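Local structure of cytochrome c-554 (Nitrosomonas europaea, 1FT5) at residues 100-105 against 124-129; 138-141 against 145-148; 192-195 against 199-202. The protein carries electrons in periplasmic ammonia oxidation, accepting them directly from hydroxylamine oxidoreductase through its four bound haems. All blocks are in the same frame, centred on the assembly; numbering follows the deposited sequence.

Interaction 1: 100-105 against 124-129. With HEM (protoporphyrin IX containing Fe), chain E.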
loop_
_atom_site.group_PDB
_atom_site.type_symbol
_atom_site.label_atom_id
_atom_site.label_comp_id
_atom_site.label_asym_id
_atom_site.label_seq_id
_atom_site.Cartn_x
_atom_site.Cartn_y
_atom_site.Cartn_z
ATOM N N GLY A 100 -15.197 -8.518 -2.820
ATOM C CA GLY A 100 -16.297 -9.495 -2.826
ATOM C C GLY A 100 -15.934 -10.709 -3.669
ATOM O O GLY A 100 -16.457 -11.827 -3.372
ATOM N N ASP A 101 -15.123 -10.533 -4.727
ATOM C CA ASP A 101 -14.639 -11.633 -5.581
ATOM C C ASP A 101 -13.645 -12.493 -4.740
ATOM O O ASP A 101 -13.555 -13.718 -4.946
ATOM C CB ASP A 101 -13.886 -11.144 -6.825
ATOM C CG ASP A 101 -14.786 -10.825 -8.006
ATOM O OD1 ASP A 101 -15.793 -10.167 -7.786
ATOM O OD2 ASP A 101 -14.460 -11.231 -9.160
ATOM N N HIS A 102 -12.864 -11.885 -3.830
ATOM C CA HIS A 102 -11.950 -12.725 -2.992
ATOM C C HIS A 102 -12.817 -13.664 -2.144
ATOM O O HIS A 102 -12.480 -14.854 -1.995
ATOM C CB HIS A 102 -11.049 -11.902 -2.066
ATOM C CG HIS A 102 -9.993 -11.169 -2.826
ATOM N ND1 HIS A 102 -8.794 -10.752 -2.247
ATOM C CD2 HIS A 102 -10.044 -10.766 -4.118
ATOM C CE1 HIS A 102 -8.170 -10.104 -3.241
ATOM N NE2 HIS A 102 -8.867 -10.078 -4.372
ATOM N N ARG A 103 -13.937 -13.155 -1.609
ATOM C CA ARG A 103 -14.841 -13.986 -0.790
ATOM C C ARG A 103 -15.504 -15.063 -1.651
ATOM O O ARG A 103 -15.438 -16.280 -1.324
ATOM C CB ARG A 103 -15.953 -13.118 -0.166
ATOM C CG ARG A 103 -16.849 -13.937 0.769
ATOM C CD ARG A 103 -18.277 -13.354 0.970
ATOM N NE ARG A 103 -19.283 -14.252 0.384
ATOM C CZ ARG A 103 -20.308 -14.794 1.050
ATOM N NH1 ARG A 103 -20.477 -14.531 2.343
ATOM N NH2 ARG A 103 -21.149 -15.626 0.425
ATOM N N LYS A 104 -16.081 -14.668 -2.768
ATOM C CA LYS A 104 -16.770 -15.671 -3.594
ATOM C C LYS A 104 -15.829 -16.716 -4.205
ATOM O O LYS A 104 -16.138 -17.929 -4.275
ATOM C CB LYS A 104 -17.558 -14.990 -4.715
ATOM C CG LYS A 104 -18.621 -14.032 -4.160
ATOM C CD LYS A 104 -19.318 -14.597 -2.908
ATOM C CE LYS A 104 -20.339 -15.670 -3.254
ATOM N NZ LYS A 104 -21.463 -15.737 -2.277
ATOM N N SER A 105 -14.678 -16.257 -4.677
ATOM C CA SER A 105 -13.727 -17.177 -5.305
ATOM C C SER A 105 -13.128 -18.080 -4.251
ATOM O O SER A 105 -12.861 -19.255 -4.558
ATOM C CB SER A 105 -12.599 -16.408 -6.035
ATOM O OG SER A 105 -13.082 -15.722 -7.190
ATOM N N LYS A 124 -11.635 -5.526 -11.870
ATOM C CA LYS A 124 -12.320 -4.904 -10.774
ATOM C C LYS A 124 -11.418 -3.971 -9.968
ATOM O O LYS A 124 -11.783 -3.546 -8.902
ATOM C CB LYS A 124 -12.962 -5.963 -9.879
ATOM C CG LYS A 124 -14.169 -6.638 -10.588
ATOM C CD LYS A 124 -15.126 -7.253 -9.618
ATOM C CE LYS A 124 -16.305 -7.799 -10.388
ATOM N NZ LYS A 124 -17.138 -8.751 -9.617
ATOM N N GLY A 125 -10.245 -3.662 -10.537
ATOM C CA GLY A 125 -9.348 -2.706 -9.935
ATOM C C GLY A 125 -8.128 -3.219 -9.171
ATOM O O GLY A 125 -7.323 -2.414 -8.680
ATOM N N GLN A 126 -7.971 -4.530 -9.054
ATOM C CA GLN A 126 -6.818 -4.977 -8.248
ATOM C C GLN A 126 -5.538 -4.764 -9.043
ATOM O O GLN A 126 -5.475 -4.949 -10.249
ATOM C CB GLN A 126 -6.991 -6.468 -7.830
ATOM C CG GLN A 126 -5.869 -6.909 -6.860
ATOM C CD GLN A 126 -6.176 -8.183 -6.122
ATOM O OE1 GLN A 126 -7.349 -8.654 -6.181
ATOM N NE2 GLN A 126 -5.229 -8.732 -5.428
ATOM N N ASP A 127 -4.471 -4.387 -8.304
ATOM C CA ASP A 127 -3.172 -4.112 -8.908
ATOM C C ASP A 127 -2.246 -5.305 -8.687
ATOM O O ASP A 127 -2.142 -5.758 -7.548
ATOM C CB ASP A 127 -2.566 -2.900 -8.176
ATOM C CG ASP A 127 -1.467 -2.252 -8.944
ATOM O OD1 ASP A 127 -0.700 -2.881 -9.690
ATOM O OD2 ASP A 127 -1.336 -1.035 -8.795
ATOM N N PHE A 128 -1.680 -5.807 -9.789
ATOM C CA PHE A 128 -0.701 -6.882 -9.717
ATOM C C PHE A 128 0.647 -6.446 -10.218
ATOM O O PHE A 128 1.488 -7.299 -10.484
ATOM C CB PHE A 128 -1.192 -8.070 -10.560
ATOM C CG PHE A 128 -2.491 -8.617 -10.058
ATOM C CD1 PHE A 128 -2.493 -9.543 -9.022
ATOM C CD2 PHE A 128 -3.720 -8.190 -10.596
ATOM C CE1 PHE A 128 -3.682 -10.054 -8.508
ATOM C CE2 PHE A 128 -4.947 -8.705 -10.086
ATOM C CZ PHE A 128 -4.931 -9.642 -9.034
ATOM N N HIS A 129 0.882 -5.122 -10.344
ATOM C CA HIS A 129 2.124 -4.637 -10.899
ATOM C C HIS A 129 2.805 -3.703 -9.897
ATOM O O HIS A 129 4.045 -3.732 -9.764
ATOM C CB HIS A 129 1.811 -3.888 -12.190
ATOM C CG HIS A 129 3.012 -3.536 -12.997
ATOM N ND1 HIS A 129 3.709 -2.351 -12.829
ATOM C CD2 HIS A 129 3.672 -4.235 -13.957
ATOM C CE1 HIS A 129 4.748 -2.345 -13.646
ATOM N NE2 HIS A 129 4.750 -3.476 -14.337
HETATM C CHA HEM E . -6.068 -13.484 -2.178
HETATM C CHB HEM E . -5.473 -8.803 -1.118
HETATM C CHC HEM E . -9.894 -8.759 0.925
HETATM C CHD HEM E . -9.949 -13.663 0.727
HETATM C C1A HEM E . -5.545 -12.199 -2.114
HETATM C C2A HEM E . -4.298 -11.789 -2.740
HETATM C C3A HEM E . -4.113 -10.473 -2.369
HETATM C C4A HEM E . -5.247 -10.100 -1.602
HETATM C CMA HEM E . -2.951 -9.527 -2.731
HETATM C CAA HEM E . -3.417 -12.637 -3.610
HETATM C CBA HEM E . -3.904 -12.632 -5.064
HETATM C CGA HEM E . -2.959 -13.298 -6.035
HETATM O O1A HEM E . -2.914 -14.596 -6.007
HETATM O O2A HEM E . -2.269 -12.621 -6.850
HETATM C C1B HEM E . -6.631 -8.417 -0.463
HETATM C C2B HEM E . -6.928 -7.070 -0.142
HETATM C C3B HEM E . -8.218 -7.012 0.338
HETATM C C4B HEM E . -8.694 -8.377 0.352
HETATM C CMB HEM E . -5.968 -5.863 -0.320
HETATM C CAB HEM E . -9.029 -5.768 0.810
HETATM C CBB HEM E . -9.523 -4.866 -0.337
HETATM C C1C HEM E . -10.242 -10.093 1.096
HETATM C C2C HEM E . -11.411 -10.514 1.873
HETATM C C3C HEM E . -11.348 -11.883 1.885
HETATM C C4C HEM E . -10.259 -12.303 1.082
HETATM C CMC HEM E . -12.442 -9.600 2.578
HETATM C CAC HEM E . -12.242 -12.832 2.706
HETATM C CBC HEM E . -13.735 -12.889 2.489
HETATM C C1D HEM E . -8.923 -14.006 -0.153
HETATM C C2D HEM E . -8.675 -15.322 -0.617
HETATM C C3D HEM E . -7.627 -15.266 -1.452
HETATM C C4D HEM E . -7.209 -13.895 -1.511
HETATM C CMD HEM E . -9.522 -16.579 -0.194
HETATM C CAD HEM E . -6.943 -16.466 -2.030
HETATM C CBD HEM E . -5.915 -17.085 -1.118
HETATM C CGD HEM E . -5.114 -18.287 -1.627
HETATM O O1D HEM E . -4.687 -19.032 -0.715
HETATM O O2D HEM E . -4.890 -18.413 -2.828
HETATM N NA HEM E . -6.125 -11.155 -1.414
HETATM N NB HEM E . -7.716 -9.249 -0.159
HETATM N NC HEM E . -9.528 -11.192 0.611
HETATM N ND HEM E . -8.012 -13.139 -0.747
HETATM FE FE HEM E . -7.860 -11.207 -0.444
#
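His102 and Gln126 meet from opposite directions, and their polar ends join in a hydrogen bond at an iron ligand. His102 turns ND1 toward the haem iron, 2.1 Å from FE, so its NE2 points away and donates to Gln126 OE1 at 2.8 Å. The acceptor lies almost in the imidazole plane, but the amide is twisted 37° from the ring and the N-H approach is bent (148°). Gln126 extends from a CG anti to its backbone N (chi1 -174°), which carries the amide over to the ring while Gln126 NE2 rests 3.6 Å from the haem methyl CMA. This grip would fix the imidazole's rotation and probably makes it a stronger electron donor to the iron. On the side of the helix that faces 124-129, Lys124 crosses Asp101 at about a right angle, and its NZ reaches the syn side of Asp101 OD1 at 2.7 Å in a salt bridge. An asparagine in place of Asp101 would probably leave the ammonium of Lys124 without its charged mate and weaken this second tie. With His15 as the other axial ligand, the arrangement is that of a bis-histidine multihaem cytochrome site, here with the less common ND1 ligation.

Interaction 2: 138-141 against 145-148. With HEM (protoporphyrin IX containing Fe), chain H.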
loop_
_atom_site.group_PDB
_atom_site.type_symbol
_atom_site.label_atom_id
_atom_site.label_comp_id
_atom_site.label_asym_id
_atom_site.label_seq_id
_atom_site.Cartn_x
_atom_site.Cartn_y
_atom_site.Cartn_z
ATOM N N HIS A 138 6.727 7.688 -3.781
ATOM C CA HIS A 138 8.166 7.706 -3.580
ATOM C C HIS A 138 8.993 8.485 -4.594
ATOM O O HIS A 138 10.103 8.904 -4.260
ATOM C CB HIS A 138 8.663 6.256 -3.549
ATOM C CG HIS A 138 8.376 5.560 -2.272
ATOM N ND1 HIS A 138 9.285 5.548 -1.244
ATOM C CD2 HIS A 138 7.262 4.898 -1.820
ATOM C CE1 HIS A 138 8.727 4.911 -0.204
ATOM N NE2 HIS A 138 7.513 4.499 -0.512
ATOM N N LEU A 139 8.452 8.682 -5.775
ATOM C CA LEU A 139 9.226 9.366 -6.839
ATOM C C LEU A 139 8.505 10.618 -7.267
ATOM O O LEU A 139 8.731 11.132 -8.383
ATOM C CB LEU A 139 9.395 8.404 -8.038
ATOM C CG LEU A 139 10.344 7.258 -7.761
ATOM C CD1 LEU A 139 10.383 6.304 -9.046
ATOM C CD2 LEU A 139 11.732 7.760 -7.476
ATOM N N ASN A 140 7.678 11.171 -6.367
ATOM C CA ASN A 140 6.899 12.351 -6.718
ATOM C C ASN A 140 7.611 13.578 -6.216
ATOM O O ASN A 140 7.325 14.086 -5.124
ATOM C CB ASN A 140 5.493 12.291 -6.107
ATOM C CG ASN A 140 4.601 13.336 -6.696
ATOM O OD1 ASN A 140 4.416 13.347 -7.912
ATOM N ND2 ASN A 140 4.015 14.208 -5.876
ATOM N N TYR A 141 8.608 14.004 -7.010
ATOM C CA TYR A 141 9.372 15.217 -6.681
ATOM C C TYR A 141 9.779 15.883 -7.954
ATOM O O TYR A 141 9.749 15.284 -9.017
ATOM C CB TYR A 141 10.600 14.961 -5.781
ATOM C CG TYR A 141 11.541 13.893 -6.228
ATOM C CD1 TYR A 141 12.573 14.166 -7.109
ATOM C CD2 TYR A 141 11.399 12.607 -5.727
ATOM C CE1 TYR A 141 13.459 13.129 -7.477
ATOM C CE2 TYR A 141 12.230 11.620 -6.076
ATOM C CZ TYR A 141 13.239 11.855 -6.929
ATOM O OH TYR A 141 14.062 10.769 -7.189
ATOM N N PRO A 145 12.716 11.066 -12.134
ATOM C CA PRO A 145 12.739 10.186 -13.308
ATOM C C PRO A 145 11.317 9.717 -13.663
ATOM O O PRO A 145 11.061 9.334 -14.810
ATOM C CB PRO A 145 13.597 9.011 -12.872
ATOM C CG PRO A 145 13.714 9.105 -11.394
ATOM C CD PRO A 145 13.591 10.562 -11.070
ATOM N N TRP A 146 10.420 9.738 -12.684
ATOM C CA TRP A 146 9.042 9.336 -12.881
ATOM C C TRP A 146 8.263 10.493 -13.488
ATOM O O TRP A 146 8.124 11.572 -12.874
ATOM C CB TRP A 146 8.444 8.918 -11.534
ATOM C CG TRP A 146 7.012 8.400 -11.629
ATOM C CD1 TRP A 146 6.606 7.304 -12.313
ATOM C CD2 TRP A 146 5.835 8.984 -11.057
ATOM N NE1 TRP A 146 5.244 7.161 -12.213
ATOM C CE2 TRP A 146 4.741 8.180 -11.450
ATOM C CE3 TRP A 146 5.584 10.110 -10.244
ATOM C CZ2 TRP A 146 3.420 8.468 -11.069
ATOM C CZ3 TRP A 146 4.263 10.395 -9.865
ATOM C CH2 TRP A 146 3.201 9.574 -10.283
ATOM N N LYS A 147 7.703 10.268 -14.674
ATOM C CA LYS A 147 7.044 11.385 -15.328
ATOM C C LYS A 147 5.663 11.782 -14.882
ATOM O O LYS A 147 5.088 12.750 -15.403
ATOM C CB LYS A 147 7.135 11.182 -16.832
ATOM C CG LYS A 147 8.580 11.418 -17.325
ATOM C CD LYS A 147 9.270 12.603 -16.557
ATOM C CE LYS A 147 10.343 13.284 -17.390
ATOM N NZ LYS A 147 10.083 14.735 -17.666
ATOM N N GLY A 148 5.127 11.085 -13.875
ATOM C CA GLY A 148 3.822 11.498 -13.374
ATOM C C GLY A 148 3.944 12.529 -12.254
ATOM O O GLY A 148 2.943 12.989 -11.708
HETATM C CHA HEM H . 8.181 4.086 3.422
HETATM C CHB HEM H . 8.672 0.944 -0.238
HETATM C CHC HEM H . 4.215 2.224 -1.750
HETATM C CHD HEM H . 4.437 6.097 1.207
HETATM C C1A HEM H . 8.647 3.064 2.606
HETATM C C2A HEM H . 9.887 2.358 2.820
HETATM C C3A HEM H . 10.043 1.527 1.760
HETATM C C4A HEM H . 8.887 1.677 0.926
HETATM C CMA HEM H . 11.247 0.580 1.460
HETATM C CAA HEM H . 10.828 2.535 3.927
HETATM C CBA HEM H . 10.492 1.646 5.083
HETATM C CGA HEM H . 11.373 1.792 6.314
HETATM O O1A HEM H . 12.289 2.677 6.342
HETATM O O2A HEM H . 11.138 1.041 7.256
HETATM C C1B HEM H . 7.495 1.048 -1.013
HETATM C C2B HEM H . 7.172 0.208 -2.126
HETATM C C3B HEM H . 5.849 0.489 -2.487
HETATM C C4B HEM H . 5.417 1.562 -1.590
HETATM C CMB HEM H . 8.145 -0.809 -2.788
HETATM C CAB HEM H . 5.007 -0.109 -3.586
HETATM C CBB HEM H . 4.987 -1.631 -3.569
HETATM C C1C HEM H . 3.930 3.407 -1.080
HETATM C C2C HEM H . 2.772 4.165 -1.421
HETATM C C3C HEM H . 2.871 5.320 -0.662
HETATM C C4C HEM H . 4.043 5.181 0.180
HETATM C CMC HEM H . 1.726 3.773 -2.451
HETATM C CAC HEM H . 1.957 6.588 -0.658
HETATM C CBC HEM H . 0.428 6.332 -0.426
HETATM C C1D HEM H . 5.499 5.847 2.102
HETATM C C2D HEM H . 5.766 6.627 3.238
HETATM C C3D HEM H . 6.754 6.029 3.914
HETATM C C4D HEM H . 7.106 4.885 3.133
HETATM C CMD HEM H . 5.035 7.932 3.630
HETATM C CAD HEM H . 7.268 6.509 5.263
HETATM C CBD HEM H . 6.369 6.264 6.479
HETATM C CGD HEM H . 6.863 6.965 7.668
HETATM O O1D HEM H . 7.907 6.603 8.189
HETATM O O2D HEM H . 6.189 7.903 8.071
HETATM N NA HEM H . 8.056 2.635 1.448
HETATM N NB HEM H . 6.438 1.917 -0.654
HETATM N NC HEM H . 4.707 4.007 -0.098
HETATM N ND HEM H . 6.335 4.784 2.026
HETATM FE FE HEM H . 6.385 3.315 0.693
#
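Leu139 and Trp146 bring their CA atoms to 6.0 Å where the chain leaves helix 131-138, passes through an inverse gamma turn centred on Asn140 and doubles back. Their CB methylenes meet at 3.7 Å (Leu139 CB to Trp146 CB), with a looser touch from Leu139 CD1. The indole swings away from its backbone N (chi1 -177°), which sets its six-membered ring beside Asn140: Asn140 OD1 lies in the indole plane, 3.5 Å from Trp146 CZ3, with the amide turned 70° from the ring. Gly148 N sits 3.6 Å over the centre of one indole face, where a side chain on the glycine would run into Trp146 CZ2. Tyr141 starts away from 145-148 but returns its OH to Pro145 CD, 3.9 Å off. The polar groups find partners outside the segments: Trp146 NE1 bonds Glu132, Asn140 ND2 the Lys150 carbonyl, and Ser144 joins Leu139 O to Trp146 N. His138 binds the haem 4 iron through NE2, opposite His27, and Asn140 touches a second haem. The contact thus rests on van der Waals packing, an amide oxygen and a hydroxyl against carbon without direct hydrogen bonds, its polar groups satisfied from helix 131-138 and the adjoining loop.

Interaction 3: 192-195 against 199-202. With HEM (protoporphyrin IX containing Fe), chain G.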
loop_
_atom_site.group_PDB
_atom_site.type_symbol
_atom_site.label_atom_id
_atom_site.label_comp_id
_atom_site.label_asym_id
_atom_site.label_seq_id
_atom_site.Cartn_x
_atom_site.Cartn_y
_atom_site.Cartn_z
ATOM N N PRO A 192 -3.037 -10.892 -15.188
ATOM C CA PRO A 192 -1.722 -10.344 -14.834
ATOM C C PRO A 192 -1.240 -10.842 -13.483
ATOM O O PRO A 192 -1.945 -10.807 -12.480
ATOM C CB PRO A 192 -1.943 -8.831 -14.863
ATOM C CG PRO A 192 -3.332 -8.673 -14.449
ATOM C CD PRO A 192 -4.098 -9.896 -14.999
ATOM N N LYS A 193 0.004 -11.298 -13.485
ATOM C CA LYS A 193 0.642 -11.861 -12.303
ATOM C C LYS A 193 1.899 -11.033 -12.010
ATOM O O LYS A 193 2.671 -10.737 -12.894
ATOM C CB LYS A 193 1.045 -13.318 -12.567
ATOM C CG LYS A 193 1.472 -14.042 -11.321
ATOM C CD LYS A 193 1.450 -15.536 -11.602
ATOM C CE LYS A 193 2.800 -16.010 -11.873
ATOM N NZ LYS A 193 2.843 -17.519 -11.724
ATOM N N PHE A 194 2.046 -10.666 -10.753
ATOM C CA PHE A 194 3.223 -9.872 -10.351
ATOM C C PHE A 194 4.494 -10.637 -10.705
ATOM O O PHE A 194 4.597 -11.843 -10.421
ATOM C CB PHE A 194 3.185 -9.622 -8.839
ATOM C CG PHE A 194 4.345 -8.797 -8.339
ATOM C CD1 PHE A 194 4.982 -9.154 -7.133
ATOM C CD2 PHE A 194 4.768 -7.682 -9.055
ATOM C CE1 PHE A 194 6.086 -8.351 -6.631
ATOM C CE2 PHE A 194 5.853 -6.896 -8.562
ATOM C CZ PHE A 194 6.480 -7.244 -7.374
ATOM N N LYS A 195 5.445 -9.933 -11.328
ATOM C CA LYS A 195 6.713 -10.523 -11.760
ATOM C C LYS A 195 7.490 -11.261 -10.730
ATOM O O LYS A 195 8.300 -12.160 -11.089
ATOM C CB LYS A 195 7.607 -9.479 -12.449
ATOM C CG LYS A 195 8.071 -8.308 -11.531
ATOM C CD LYS A 195 8.768 -7.282 -12.415
ATOM C CE LYS A 195 9.571 -6.254 -11.592
ATOM N NZ LYS A 195 10.240 -5.248 -12.518
ATOM N N GLU A 199 8.566 -16.088 -7.084
ATOM C CA GLU A 199 9.717 -15.982 -6.170
ATOM C C GLU A 199 9.264 -15.774 -4.713
ATOM O O GLU A 199 9.725 -16.391 -3.747
ATOM C CB GLU A 199 10.618 -14.824 -6.613
ATOM C CG GLU A 199 11.634 -14.431 -5.540
ATOM C CD GLU A 199 12.511 -13.209 -5.955
ATOM O OE1 GLU A 199 12.487 -12.795 -7.111
ATOM O OE2 GLU A 199 13.235 -12.706 -5.097
ATOM N N PHE A 200 8.316 -14.852 -4.500
ATOM C CA PHE A 200 7.856 -14.571 -3.155
ATOM C C PHE A 200 7.118 -15.775 -2.519
ATOM O O PHE A 200 7.228 -16.036 -1.315
ATOM C CB PHE A 200 6.877 -13.365 -3.211
ATOM C CG PHE A 200 7.537 -12.026 -3.325
ATOM C CD1 PHE A 200 6.766 -10.910 -3.186
ATOM C CD2 PHE A 200 8.901 -11.888 -3.567
ATOM C CE1 PHE A 200 7.326 -9.626 -3.285
ATOM C CE2 PHE A 200 9.468 -10.650 -3.679
ATOM C CZ PHE A 200 8.693 -9.489 -3.539
ATOM N N GLN A 201 6.410 -16.524 -3.383
ATOM C CA GLN A 201 5.681 -17.640 -2.848
ATOM C C GLN A 201 6.621 -18.802 -2.536
ATOM O O GLN A 201 6.384 -19.508 -1.561
ATOM C CB GLN A 201 4.604 -18.074 -3.842
ATOM C CG GLN A 201 3.381 -17.165 -3.762
ATOM C CD GLN A 201 2.684 -17.323 -2.421
ATOM O OE1 GLN A 201 2.218 -18.430 -2.048
ATOM N NE2 GLN A 201 2.624 -16.242 -1.647
ATOM N N ALA A 202 7.672 -18.924 -3.338
ATOM C CA ALA A 202 8.640 -20.034 -3.136
ATOM C C ALA A 202 9.338 -19.918 -1.773
ATOM O O ALA A 202 9.633 -20.942 -1.134
ATOM C CB ALA A 202 9.645 -20.094 -4.277
HETATM C CHA HEM G . 1.136 -9.677 -1.380
HETATM C CHB HEM G . -2.473 -8.769 1.773
HETATM C CHC HEM G . -0.634 -4.283 2.452
HETATM C CHD HEM G . 2.521 -5.045 -1.154
HETATM C C1A HEM G . 0.021 -9.804 -0.541
HETATM C C2A HEM G . -0.747 -11.002 -0.411
HETATM C C3A HEM G . -1.761 -10.749 0.435
HETATM C C4A HEM G . -1.634 -9.395 0.867
HETATM C CMA HEM G . -2.880 -11.703 0.897
HETATM C CAA HEM G . -0.462 -12.364 -1.142
HETATM C CBA HEM G . 0.277 -13.377 -0.171
HETATM C CGA HEM G . 1.570 -12.791 0.454
HETATM O O1A HEM G . 2.430 -12.399 -0.305
HETATM O O2A HEM G . 1.647 -12.733 1.679
HETATM C C1B HEM G . -2.294 -7.427 2.225
HETATM C C2B HEM G . -3.114 -6.818 3.231
HETATM C C3B HEM G . -2.577 -5.563 3.469
HETATM C C4B HEM G . -1.433 -5.467 2.572
HETATM C CMB HEM G . -4.323 -7.478 3.898
HETATM C CAB HEM G . -2.978 -4.470 4.413
HETATM C CBB HEM G . -2.913 -4.933 5.889
HETATM C C1C HEM G . 0.369 -4.145 1.498
HETATM C C2C HEM G . 1.058 -2.917 1.301
HETATM C C3C HEM G . 1.867 -3.087 0.280
HETATM C C4C HEM G . 1.770 -4.448 -0.155
HETATM C CMC HEM G . 0.861 -1.617 2.111
HETATM C CAC HEM G . 2.771 -2.001 -0.382
HETATM C CBC HEM G . 3.681 -1.173 0.492
HETATM C C1D HEM G . 2.449 -6.402 -1.513
HETATM C C2D HEM G . 3.268 -7.014 -2.535
HETATM C C3D HEM G . 2.897 -8.348 -2.555
HETATM C C4D HEM G . 1.852 -8.487 -1.569
HETATM C CMD HEM G . 4.259 -6.309 -3.442
HETATM C CAD HEM G . 3.343 -9.421 -3.538
HETATM C CBD HEM G . 2.290 -9.670 -4.574
HETATM C CGD HEM G . 2.346 -11.052 -5.254
HETATM O O1D HEM G . 1.451 -11.290 -6.075
HETATM O O2D HEM G . 3.255 -11.818 -4.944
HETATM N NA HEM G . -0.524 -8.826 0.250
HETATM N NB HEM G . -1.254 -6.590 1.798
HETATM N NC HEM G . 0.808 -5.079 0.623
HETATM N ND HEM G . 1.561 -7.305 -0.898
HETATM FE FE HEM G . 0.167 -6.967 0.465
HETATM O O HOH W 1 8.841 -14.689 -9.596
#
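Phe194 and Phe200 form an offset edge-to-face aromatic pair, in which the edge of Phe194 is directed at the face of Phe200. Their centroids are 5.9 Å apart and the planes stand at 67°, with Phe194 CE1 approaching Phe200 CE1 to 3.8 Å. Phe194 reaches across because its CG lies opposite the backbone N (chi1 -179°), sending the ring out from the loop toward helix 197-202. Further rings extend the cluster: His181 stacks on Phe200, and Phe130 meets Phe194 edge to face.

Both phenylalanines also pack on one propionate arm of the haem of chain G. Phe200 CD1 lies 3.7 Å from the haem CAD, while Phe194 touches farther along, its CD1 3.7 Å from CBD and its CB 3.7 Å from the carboxylate oxygen O1D.

The polar link between the segments is a water. It donates to Lys195 O at 3.0 Å and accepts from Glu199 N at 2.9 Å, bridging an i to i+4 pair too far apart for a direct bond at the start of the helix. Beyond the pair, Lys195 and Glu199 form salt bridges to Asp169 and Lys173.

The chemistry is thus mixed: aromatic carbon packs against the methylenes of a propionate and is likely to restrict that arm's movement, while a water joins the two backbones and the charged side chains pair with residues outside the segments.

Along the chain the three contacts follow in series, none nested or crossing. Interaction 1 closes the longest loop, returning the chain, after the rest of helix 99-112, strand 116-117 and helix 118-123, to the start of helix 99-112. Helix 131-138 then leads to interaction 2, a tight reversal just past that helix, its centre about 27 Å from that of interaction 1 and about 25 Å from that of interaction 3. Near the C terminus, interaction 3 folds the loop after strand 188-189 onto helix 197-202. It also touches interaction 1: Phe128 CG meets Pro192 O at 3.3 Å, and Phe128 O meets Phe194 CB at 3.3 Å. Together they join loops and helices beside the haems.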